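Local coordinates for protein myosin regulatory light chain (Physarum polycephalum, PDB 2BL0) that binds calcium through an EF-hand and probably serves as the calcium-binding light chain of the regulatory domain of a slime-mould myosin, at residues R32-N37 / T62-P67; G91-A96 / I129-F134. All blocks are in the same frame, centred on the assembly; numbering follows the deposited sequence.

Contact 1. Residues R32-N37 / T62-P67; sequences RSLGKN and TVYRKP
Lys36 and Tyr64 mark the nearest backbone approach, their CA atoms 7.6 Å apart, just beyond the C-terminal turn of helix 27-33 and toward the C-terminal part of helix 57-64; at this separation no backbone-to-backbone bond forms, and side chains of each segment reach carbonyls of the other. The tyrosine ring is the centrepiece. With CG anti to the backbone N (chi1 177°), the ring reaches between Leu34 and Lys36, and its hydroxyl donates to the Leu34 carbonyl, Tyr64 OH to Leu34 O being 2.6 Å. The donor lies tilted 27° from the carbonyl plane. Close by, Leu34 CB packs on Tyr64 CE1 at 3.4 Å, while the leucine's CD1 lies over one face of the ring.

The opposite face is taken by Lys36, whose chain, extended beyond CG, crosses the tyrosine at about a right angle. Its CE makes a CH-pi contact 4.0 Å from the Tyr64 ring centroid, and NZ stands over the same face in a cation-pi contact. The ammonium group is also gripped by the carbonyls of Tyr64 and Lys66: Lys36 NZ to Tyr64 O is 2.8 Å, in the carbonyl plane, and Lys36 NZ to Lys66 O is 2.9 Å. A water accepts a third bond from NZ and a weak one from Arg65 NH1, which probably eases the proximity of the two like charges. Three polar partners and an aromatic face thus fix the position of a buried lysine.

Within this calcium-binding lobe, the contact joins the C-terminal parts of two helices. Helix 4-14 packs beside it, Cys10 against Leu34 and Ile7 against Tyr64; Leu31 of helix 27-33 also touches the tyrosine, and an aromatic side chain of another protein chain packs on Leu34.

Contact 2. Residues G91-A96 / I129-F134; sequences GTIQEA and INYESF
Ile129 places CG1 between its backbone N and carbonyl carbon (chi1 64°), bringing CD1 against Ile93 CG2 at a tight 3.4 Å; Tyr131 sets CG likewise between N and carbonyl carbon (chi1 55°), which turns its ring back over Gly91. The isoleucines belong to the short antiparallel sheet that couples the two loops of an EF-hand pair; Gly91 lies just before one strand and Tyr131 opens the helix after the other. Ile93 and Ile129 form its hydrogen-bonded pair: Ile129 N to Ile93 O is 2.8 Å and the reverse bond, Ile93 N to Ile129 O, 3.1 Å. Thr92 and Asn130 are the neighbouring non-hydrogen-bonded pair, on the other face from the isoleucines. Ile129 CG2 meets the Glu95 CB at 3.8 Å, while the Glu95 carboxylate is engaged in a salt bridge with Arg99.

Thr92 is inferred to belong to a calcium site with Asp86, and Tyr131 OH is hydrogen-bonded to Asp86 OD2, as is Gly91 N. Replacing Tyr131 with an alanine would probably leave Asp86 without this hydroxyl partner and uncover the Gly91 peptide beneath the ring. Phe82 meets the same ring nearly parallel, their planes about 10° apart.

Asn130 caps the helix that follows, its OD1 accepting from Ser133 N at 3.0 Å. Gly91 O lies 3.4 Å above the Tyr131 ring plane, offset toward the rim, and accepts from both Tyr131 N and a water.

The two contacts lie in series along the chain and on opposite sides of its centre, their centres about 28 Å apart and their nearest atoms about 11 Å. They share no helix or strand: contact 1 ties the C-terminal parts of two helices, whereas contact 2 pairs two loop strands with each other, just before the helices that follow them. Contact 1 is the more buried, yet buries less area between its segments, 252 against 383 Å². Its direct hydrogen bonds between the segments run from side chains to carbonyls; those across contact 2 run backbone to backbone. A tyrosine is central to each, but only the second lies beside residues of an inferred calcium site.

Contact 1. Residues R32-N37 / T62-P67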
ATOM      1  N   ARG B  32      13.317  11.263  -1.050  1.00  4.83           N
ATOM      2  CA  ARG B  32      12.282  12.276  -1.038  1.00  5.49           C
ATOM      3  C   ARG B  32      10.885  11.688  -0.778  1.00  5.45           C
ATOM      4  O   ARG B  32      10.069  12.307  -0.104  1.00  5.29           O
ATOM      5  CB  ARG B  32      12.304  13.033  -2.353  1.00  6.03           C
ATOM      6  CG  ARG B  32      13.490  13.948  -2.462  1.00  5.91           C
ATOM      7  CD  ARG B  32      13.788  14.430  -3.871  1.00  7.41           C
ATOM      8  NE  ARG B  32      15.025  15.204  -3.858  1.00  6.46           N
ATOM      9  CZ  ARG B  32      15.961  15.186  -4.799  1.00  7.13           C
ATOM     10  NH1 ARG B  32      15.837  14.445  -5.908  1.00  7.69           N
ATOM     11  NH2 ARG B  32      17.052  15.902  -4.620  1.00  7.28           N
ATOM     12  N   SER B  33      10.645  10.485  -1.300  1.00  5.44           N
ATOM     13  CA  SER B  33       9.381   9.793  -1.126  1.00  6.82           C
ATOM     14  C   SER B  33       9.052   9.605   0.347  1.00  6.41           C
ATOM     15  O   SER B  33       7.873   9.609   0.712  1.00  6.25           O
ATOM     16  CB  SER B  33       9.383   8.429  -1.839  1.00  6.69           C
ATOM     17  OG  SER B  33       9.396   8.596  -3.254  1.00  9.69           O
ATOM     18  N   LEU B  34      10.091   9.431   1.165  1.00  6.13           N
ATOM     19  CA  LEU B  34       9.990   9.181   2.598  1.00  6.28           C
ATOM     20  C   LEU B  34      10.294  10.412   3.490  1.00  6.72           C
ATOM     21  O   LEU B  34      10.564  10.282   4.690  1.00  5.84           O
ATOM     22  CB  LEU B  34      10.899   8.020   2.986  1.00  6.92           C
ATOM     23  CG  LEU B  34      10.483   6.658   2.401  1.00  8.03           C
ATOM     24  CD1 LEU B  34      11.424   5.591   2.889  1.00  9.63           C
ATOM     25  CD2 LEU B  34       9.060   6.314   2.754  1.00  9.65           C
ATOM     26  N   GLY B  35      10.254  11.604   2.902  1.00  7.01           N
ATOM     27  CA  GLY B  35      10.275  12.823   3.681  1.00  7.26           C
ATOM     28  C   GLY B  35      11.621  13.395   4.068  1.00  6.87           C
ATOM     29  O   GLY B  35      11.712  14.151   5.046  1.00  7.04           O
ATOM     30  N   LYS B  36      12.658  13.068   3.315  1.00  5.64           N
ATOM     31  CA  LYS B  36      13.933  13.746   3.445  1.00  5.96           C
ATOM     32  C   LYS B  36      14.332  14.381   2.104  1.00  5.88           C
ATOM     33  O   LYS B  36      14.196  13.790   1.043  1.00  5.93           O
ATOM     34  CB  LYS B  36      14.991  12.791   3.977  1.00  6.64           C
ATOM     35  CG  LYS B  36      14.815  12.528   5.457  1.00  6.87           C
ATOM     36  CD  LYS B  36      15.891  11.649   6.055  1.00  7.90           C
ATOM     37  CE  LYS B  36      15.474  11.212   7.474  1.00  9.62           C
ATOM     38  NZ  LYS B  36      16.653  10.805   8.355  1.00  8.79           N
ATOM     39  N   ASN B  37      14.819  15.612   2.181  1.00  5.98           N
ATOM     40  CA  ASN B  37      14.972  16.508   1.032  1.00  5.73           C
ATOM     41  C   ASN B  37      16.424  16.962   0.806  1.00  6.25           C
ATOM     42  O   ASN B  37      16.782  18.097   1.112  1.00  5.98           O
ATOM     43  CB  ASN B  37      14.153  17.779   1.258  1.00  5.79           C
ATOM     44  CG  ASN B  37      12.657  17.549   1.246  1.00  4.70           C
ATOM     45  OD1 ASN B  37      12.167  16.487   0.841  1.00  6.67           O
ATOM     46  ND2 ASN B  37      11.909  18.567   1.704  1.00  4.89           N
ATOM     47  N   THR B  62      20.670   2.910   5.448  1.00  8.31           N
ATOM     48  CA  THR B  62      21.821   3.601   5.985  1.00  8.86           C
ATOM     49  C   THR B  62      21.838   5.061   5.523  1.00  8.28           C
ATOM     50  O   THR B  62      22.047   5.967   6.316  1.00  8.57           O
ATOM     51  CB  THR B  62      23.131   2.892   5.549  1.00  9.38           C
ATOM     52  OG1 THR B  62      23.159   1.520   6.012  1.00 11.72           O
ATOM     53  CG2 THR B  62      24.308   3.526   6.210  1.00 11.39           C
ATOM     54  N   VAL B  63      21.620   5.283   4.237  1.00  8.06           N
ATOM     55  CA  VAL B  63      21.618   6.622   3.668  1.00  7.36           C
ATOM     56  C   VAL B  63      20.458   7.445   4.246  1.00  7.28           C
ATOM     57  O   VAL B  63      20.639   8.590   4.669  1.00  5.96           O
ATOM     58  CB  VAL B  63      21.537   6.573   2.139  1.00  7.75           C
ATOM     59  CG1 VAL B  63      21.300   7.983   1.551  1.00  7.75           C
ATOM     60  CG2 VAL B  63      22.813   6.010   1.578  1.00  9.05           C
ATOM     61  N   TYR B  64      19.277   6.825   4.292  1.00  6.78           N
ATOM     62  CA  TYR B  64      18.071   7.504   4.734  1.00  6.81           C
ATOM     63  C   TYR B  64      18.145   7.905   6.190  1.00  7.72           C
ATOM     64  O   TYR B  64      17.616   8.941   6.569  1.00  7.58           O
ATOM     65  CB  TYR B  64      16.822   6.645   4.490  1.00  6.73           C
ATOM     66  CG  TYR B  64      15.554   7.305   5.001  1.00  7.51           C
ATOM     67  CD1 TYR B  64      14.899   8.268   4.253  1.00  6.96           C
ATOM     68  CD2 TYR B  64      15.031   6.963   6.236  1.00  8.82           C
ATOM     69  CE1 TYR B  64      13.738   8.882   4.731  1.00  9.36           C
ATOM     70  CE2 TYR B  64      13.890   7.575   6.739  1.00 10.47           C
ATOM     71  CZ  TYR B  64      13.241   8.528   5.972  1.00 10.83           C
ATOM     72  OH  TYR B  64      12.099   9.112   6.439  1.00 10.52           O
ATOM     73  N   ARG B  65      18.809   7.105   7.006  1.00  8.90           N
ATOM     74  CA  ARG B  65      18.841   7.367   8.454  1.00 10.27           C
ATOM     75  C   ARG B  65      19.791   8.505   8.859  1.00 10.19           C
ATOM     76  O   ARG B  65      19.793   8.954  10.011  1.00 11.46           O
ATOM     77  CB  ARG B  65      19.182   6.082   9.199  1.00 10.75           C
ATOM     78  CG  ARG B  65      18.054   5.059   9.186  1.00 13.32           C
ATOM     79  CD  ARG B  65      16.789   5.512   9.887  1.00 18.40           C
ATOM     80  NE  ARG B  65      15.863   4.393  10.075  1.00 20.26           N
ATOM     81  CZ  ARG B  65      14.572   4.523  10.378  1.00 22.14           C
ATOM     82  NH1 ARG B  65      14.029   5.731  10.546  1.00 23.73           N
ATOM     83  NH2 ARG B  65      13.818   3.434  10.524  1.00 20.59           N
ATOM     84  N   LYS B  66      20.582   8.989   7.911  1.00 10.64           N
ATOM     85  CA  LYS B  66      21.417  10.158   8.125  1.00 10.32           C
ATOM     86  C   LYS B  66      20.552  11.412   8.247  1.00 11.14           C
ATOM     87  O   LYS B  66      19.387  11.424   7.806  1.00 10.23           O
ATOM     88  CB  LYS B  66      22.412  10.319   6.978  1.00 10.88           C
ATOM     89  CG  LYS B  66      23.320   9.107   6.760  1.00 11.34           C
ATOM     90  CD  LYS B  66      23.985   8.619   8.039  1.00 13.13           C
ATOM     91  CE  LYS B  66      25.041   7.533   7.724  1.00 14.41           C
ATOM     92  NZ  LYS B  66      25.445   6.799   8.944  1.00 16.53           N
ATOM     93  N   PRO B  67      21.126  12.470   8.829  1.00 10.52           N
ATOM     94  CA  PRO B  67      20.384  13.704   9.138  1.00 10.40           C
ATOM     95  C   PRO B  67      20.083  14.616   7.962  1.00  9.21           C
ATOM     96  O   PRO B  67      20.170  15.846   8.084  1.00  8.84           O
ATOM     97  CB  PRO B  67      21.321  14.437  10.118  1.00 10.59           C
ATOM     98  CG  PRO B  67      22.402  13.531  10.409  1.00 11.17           C
ATOM     99  CD  PRO B  67      22.525  12.567   9.283  1.00 11.21           C
TER
HETATM  100  O   HOH W   1      15.426   8.852  10.192  1.00 37.48           O

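Contact 2. Residues G91-A96 / I129-F134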
ATOM      1  N   GLY B  91       3.668  39.699   1.583  1.00  8.81           N
ATOM      2  CA  GLY B  91       3.664  38.253   1.697  1.00  8.73           C
ATOM      3  C   GLY B  91       3.442  37.543   0.374  1.00  8.34           C
ATOM      4  O   GLY B  91       3.097  36.359   0.372  1.00  7.99           O
ATOM      5  N   THR B  92       3.589  38.259  -0.737  1.00  8.88           N
ATOM      6  CA  THR B  92       3.368  37.666  -2.056  1.00  9.90           C
ATOM      7  C   THR B  92       4.613  37.749  -2.934  1.00 10.33           C
ATOM      8  O   THR B  92       5.533  38.545  -2.689  1.00 11.52           O
ATOM      9  CB  THR B  92       2.143  38.297  -2.801  1.00 10.11           C
ATOM     10  OG1 THR B  92       2.419  39.652  -3.181  1.00 11.39           O
ATOM     11  CG2 THR B  92       0.916  38.378  -1.904  1.00 10.44           C
ATOM     12  N   ILE B  93       4.631  36.882  -3.930  1.00  9.82           N
ATOM     13  CA  ILE B  93       5.552  36.933  -5.042  1.00 10.62           C
ATOM     14  C   ILE B  93       4.713  36.668  -6.305  1.00 10.48           C
ATOM     15  O   ILE B  93       3.675  36.009  -6.244  1.00 10.87           O
ATOM     16  CB  ILE B  93       6.663  35.878  -4.833  1.00 11.07           C
ATOM     17  CG1 ILE B  93       7.851  36.147  -5.766  1.00 15.21           C
ATOM     18  CG2 ILE B  93       6.102  34.455  -4.909  1.00 10.28           C
ATOM     19  CD1 ILE B  93       8.370  34.987  -6.484  1.00 18.87           C
ATOM     20  N   GLN B  94       5.123  37.221  -7.431  1.00 10.17           N
ATOM     21  CA  GLN B  94       4.428  36.925  -8.683  1.00  9.66           C
ATOM     22  C   GLN B  94       4.714  35.482  -9.093  1.00 10.01           C
ATOM     23  O   GLN B  94       5.866  35.044  -9.087  1.00  9.41           O
ATOM     24  CB  GLN B  94       4.852  37.924  -9.752  1.00 10.00           C
ATOM     25  CG  GLN B  94       4.422  39.360  -9.431  1.00  9.23           C
ATOM     26  CD  GLN B  94       2.915  39.508  -9.291  1.00  9.96           C
ATOM     27  OE1 GLN B  94       2.403  39.682  -8.174  1.00 10.22           O
ATOM     28  NE2 GLN B  94       2.194  39.463 -10.433  1.00 11.13           N
ATOM     29  N   GLU B  95       3.674  34.723  -9.434  1.00 10.34           N
ATOM     30  CA  GLU B  95       3.915  33.349  -9.888  1.00 10.50           C
ATOM     31  C   GLU B  95       4.907  33.303 -11.050  1.00  9.66           C
ATOM     32  O   GLU B  95       5.709  32.387 -11.128  1.00  8.46           O
ATOM     33  CB  GLU B  95       2.657  32.606 -10.276  1.00 11.48           C
ATOM     34  CG  GLU B  95       2.955  31.132 -10.525  1.00 13.55           C
ATOM     35  CD  GLU B  95       1.718  30.326 -10.817  1.00 16.05           C
ATOM     36  OE1 GLU B  95       1.532  29.903 -11.973  1.00 17.62           O
ATOM     37  OE2 GLU B  95       0.946  30.104  -9.870  1.00 18.71           O
ATOM     38  N   ALA B  96       4.878  34.291 -11.936  1.00 10.06           N
ATOM     39  CA  ALA B  96       5.813  34.298 -13.061  1.00 10.67           C
ATOM     40  C   ALA B  96       7.253  34.334 -12.595  1.00 11.37           C
ATOM     41  O   ALA B  96       8.103  33.698 -13.200  1.00 11.72           O
ATOM     42  CB  ALA B  96       5.565  35.479 -13.967  1.00 11.03           C
ATOM     43  N   ILE B 129       1.013  35.200  -5.735  1.00  9.94           N
ATOM     44  CA  ILE B 129       0.791  34.024  -4.899  1.00  9.12           C
ATOM     45  C   ILE B 129       1.299  34.322  -3.502  1.00  8.09           C
ATOM     46  O   ILE B 129       2.238  35.087  -3.324  1.00  7.84           O
ATOM     47  CB  ILE B 129       1.467  32.753  -5.470  1.00  9.47           C
ATOM     48  CG1 ILE B 129       2.987  32.882  -5.489  1.00 11.29           C
ATOM     49  CG2 ILE B 129       0.956  32.466  -6.868  1.00 10.25           C
ATOM     50  CD1 ILE B 129       3.674  32.164  -4.378  1.00 15.57           C
ATOM     51  N   ASN B 130       0.673  33.713  -2.512  1.00  6.94           N
ATOM     52  CA  ASN B 130       1.101  33.886  -1.133  1.00  6.24           C
ATOM     53  C   ASN B 130       2.166  32.850  -0.854  1.00  6.32           C
ATOM     54  O   ASN B 130       1.877  31.644  -0.835  1.00  5.36           O
ATOM     55  CB  ASN B 130      -0.094  33.719  -0.189  1.00  6.59           C
ATOM     56  CG  ASN B 130       0.272  33.929   1.266  1.00  6.18           C
ATOM     57  OD1 ASN B 130       0.934  33.092   1.857  1.00  8.07           O
ATOM     58  ND2 ASN B 130      -0.195  35.044   1.864  1.00  7.20           N
ATOM     59  N   TYR B 131       3.401  33.308  -0.636  1.00  6.47           N
ATOM     60  CA  TYR B 131       4.520  32.387  -0.568  1.00  7.03           C
ATOM     61  C   TYR B 131       4.553  31.592   0.728  1.00  6.47           C
ATOM     62  O   TYR B 131       5.001  30.478   0.713  1.00  6.63           O
ATOM     63  CB  TYR B 131       5.872  33.064  -0.877  1.00  7.10           C
ATOM     64  CG  TYR B 131       6.221  34.263  -0.042  1.00  6.68           C
ATOM     65  CD1 TYR B 131       6.547  34.135   1.297  1.00  8.76           C
ATOM     66  CD2 TYR B 131       6.240  35.537  -0.599  1.00  9.10           C
ATOM     67  CE1 TYR B 131       6.883  35.256   2.075  1.00  8.47           C
ATOM     68  CE2 TYR B 131       6.566  36.663   0.163  1.00  9.33           C
ATOM     69  CZ  TYR B 131       6.893  36.508   1.502  1.00  9.43           C
ATOM     70  OH  TYR B 131       7.208  37.613   2.254  1.00  9.34           O
ATOM     71  N   GLU B 132       4.080  32.133   1.852  1.00  5.90           N
ATOM     72  CA  GLU B 132       3.974  31.301   3.056  1.00  6.47           C
ATOM     73  C   GLU B 132       3.017  30.116   2.860  1.00  6.47           C
ATOM     74  O   GLU B 132       3.281  29.007   3.361  1.00  6.81           O
ATOM     75  CB  GLU B 132       3.562  32.131   4.262  1.00  6.90           C
ATOM     76  CG  GLU B 132       3.737  31.380   5.583  1.00  6.05           C
ATOM     77  CD  GLU B 132       2.598  30.424   5.936  1.00  7.63           C
ATOM     78  OE1 GLU B 132       1.446  30.681   5.528  1.00  7.30           O
ATOM     79  OE2 GLU B 132       2.867  29.410   6.651  1.00  8.67           O
ATOM     80  N   SER B 133       1.926  30.319   2.130  1.00  6.42           N
ATOM     81  CA  SER B 133       1.010  29.215   1.816  1.00  7.42           C
ATOM     82  C   SER B 133       1.724  28.185   0.936  1.00  6.59           C
ATOM     83  O   SER B 133       1.495  26.993   1.073  1.00  7.44           O
ATOM     84  CB  SER B 133      -0.267  29.691   1.115  1.00  7.81           C
ATOM     85  OG  SER B 133      -1.040  30.546   1.959  1.00 13.24           O
ATOM     86  N   PHE B 134       2.606  28.654   0.056  1.00  5.68           N
ATOM     87  CA  PHE B 134       3.374  27.772  -0.817  1.00  6.20           C
ATOM     88  C   PHE B 134       4.358  26.961   0.017  1.00  5.72           C
ATOM     89  O   PHE B 134       4.432  25.750  -0.133  1.00  5.87           O
ATOM     90  CB  PHE B 134       4.072  28.589  -1.922  1.00  6.75           C
ATOM     91  CG  PHE B 134       4.868  27.742  -2.905  1.00  7.38           C
ATOM     92  CD1 PHE B 134       4.229  26.894  -3.795  1.00 10.46           C
ATOM     93  CD2 PHE B 134       6.260  27.777  -2.900  1.00  9.33           C
ATOM     94  CE1 PHE B 134       4.970  26.104  -4.696  1.00 11.75           C
ATOM     95  CE2 PHE B 134       7.001  27.014  -3.794  1.00  8.88           C
ATOM     96  CZ  PHE B 134       6.368  26.168  -4.679  1.00 10.29           C
TER
HETATM   97  O   HOH W   2       3.203  34.801   2.486  1.00 27.11           O